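Side-chain contact in mandelate racemase/muconate lactonizing protein (Alicyclobacillus acidocaldarius LAA1, PDB 3QLD), which is a member of the enolase superfamily, pairing an N-terminal capping domain with a TIM-barrel-like C-terminal domain: residues P74-A77 / R78-R81. Numbering follows the deposited sequence.
Sequences PRFA and RWLR
Pro-74 O accepts the amide of Arg-78 at 3.0 Å from its N, and Phe-76 O takes that of Leu-80 at the same N-to-O length; Trp-79 N to Arg-75 O and Arg-81 N to Ala-77 O complete an unbroken i to i+4 ladder. Proline fits the start of this turn because it still offers its carbonyl, although it has no N-H for the turn before, and the helix kinks there. The bond to Arg-81 is the longest of the four, 3.3 Å between its N and Ala-77 O, where the last turn runs out. The extended Arg-75 chain ends in a guanidinium held by His-71 O, by a salt bridge to Asp-100 and by another to Glu-53 of the second subunit. Arg-78 points the same way, and a bend at chi3 (78°) brings its NH1 alongside the Arg-75 chain, 4.1 Å from CG of Arg-75. Arg-81 instead turns one guanidinium face over Ala-77 O and gives its NE to Arg-378 O. Its extended chain runs back past Ala-77, whose small methyl leaves room for it: NH1 of Arg-81 lies 4.0 Å from CB of Ala-77. On the apolar side, Leu-80 lays CD1 over one face of the Phe-76 ring in a CH-pi contact, 3.9 Å from the centroid and displaced toward the rim. CG anti to the backbone N in both Phe-76 and Trp-79 (chi1 173° and 177°) sends the two rings off the same side of the helix to meet obliquely, CE2 of Phe-76 being 3.9 Å from CE3 of Trp-79. Such i to i+3 and i+4 packing is typical of a helix, here the C-terminal end of helix 61-80, whose Phe-76 packs on helix 105-123 and whose Trp-79 bonds Glu-96 through NE1, within the enolase-type N-terminal domain.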
# COMPACT_ATOMS: atom_id res chain seq x y z
N PRO A 74 18.15 4.70 7.27
CA PRO A 74 18.67 4.26 8.57
C PRO A 74 18.75 2.76 8.71
O PRO A 74 19.73 2.22 9.27
CB PRO A 74 17.68 4.87 9.56
CG PRO A 74 17.33 6.17 8.87
CD PRO A 74 17.04 5.66 7.46
N ARG A 75 17.78 2.06 8.17
CA ARG A 75 17.75 0.61 8.26
C ARG A 75 18.87 0.01 7.47
O ARG A 75 19.42 -1.04 7.88
CB ARG A 75 16.42 0.03 7.79
CG ARG A 75 15.32 0.03 8.89
CD ARG A 75 14.05 -0.43 8.17
NE ARG A 75 12.97 -0.60 9.12
CZ ARG A 75 12.24 0.38 9.65
NH1 ARG A 75 12.51 1.65 9.36
NH2 ARG A 75 11.26 0.06 10.53
N PHE A 76 19.16 0.63 6.31
CA PHE A 76 20.21 0.17 5.40
C PHE A 76 21.60 0.40 6.03
O PHE A 76 22.45 -0.47 5.96
CB PHE A 76 20.03 0.86 4.04
CG PHE A 76 21.14 0.61 3.06
CD1 PHE A 76 21.81 1.71 2.48
CD2 PHE A 76 21.50 -0.68 2.68
CE1 PHE A 76 22.80 1.53 1.57
CE2 PHE A 76 22.55 -0.89 1.79
CZ PHE A 76 23.19 0.22 1.20
N ALA A 77 21.83 1.56 6.67
CA ALA A 77 23.05 1.83 7.44
C ALA A 77 23.26 0.81 8.53
O ALA A 77 24.36 0.33 8.74
CB ALA A 77 22.98 3.22 8.06
N ARG A 78 22.19 0.46 9.24
CA ARG A 78 22.31 -0.51 10.32
C ARG A 78 22.81 -1.83 9.74
O ARG A 78 23.73 -2.45 10.31
CB ARG A 78 20.98 -0.67 11.09
CG ARG A 78 21.02 -1.62 12.33
CD ARG A 78 19.62 -1.69 13.05
NE ARG A 78 18.68 -2.58 12.32
CZ ARG A 78 17.39 -2.31 12.07
NH1 ARG A 78 16.84 -1.16 12.47
NH2 ARG A 78 16.63 -3.18 11.40
N TRP A 79 22.26 -2.23 8.60
CA TRP A 79 22.60 -3.50 7.96
C TRP A 79 24.05 -3.50 7.45
O TRP A 79 24.72 -4.54 7.51
CB TRP A 79 21.62 -3.79 6.83
CG TRP A 79 21.83 -5.03 5.96
CD1 TRP A 79 21.40 -6.30 6.24
CD2 TRP A 79 22.45 -5.10 4.65
NE1 TRP A 79 21.72 -7.15 5.22
CE2 TRP A 79 22.35 -6.46 4.22
CE3 TRP A 79 23.03 -4.16 3.79
CZ2 TRP A 79 22.86 -6.91 3.00
CZ3 TRP A 79 23.54 -4.60 2.56
CH2 TRP A 79 23.43 -5.99 2.16
N LEU A 80 24.53 -2.34 6.96
CA LEU A 80 25.87 -2.21 6.42
C LEU A 80 26.92 -2.43 7.50
O LEU A 80 28.03 -2.86 7.21
CB LEU A 80 26.07 -0.83 5.78
CG LEU A 80 25.46 -0.67 4.38
CD1 LEU A 80 25.56 0.80 4.00
CD2 LEU A 80 26.10 -1.51 3.34
N ARG A 81 26.57 -2.09 8.72
CA ARG A 81 27.46 -2.26 9.85
C ARG A 81 27.40 -3.67 10.45
O ARG A 81 28.13 -3.93 11.42
CB ARG A 81 27.10 -1.30 10.97
CG ARG A 81 27.12 0.15 10.64
CD ARG A 81 26.67 0.87 11.90
NE ARG A 81 26.31 2.26 11.64
CZ ARG A 81 25.07 2.75 11.70
NH1 ARG A 81 24.88 4.05 11.47
NH2 ARG A 81 24.03 1.97 11.99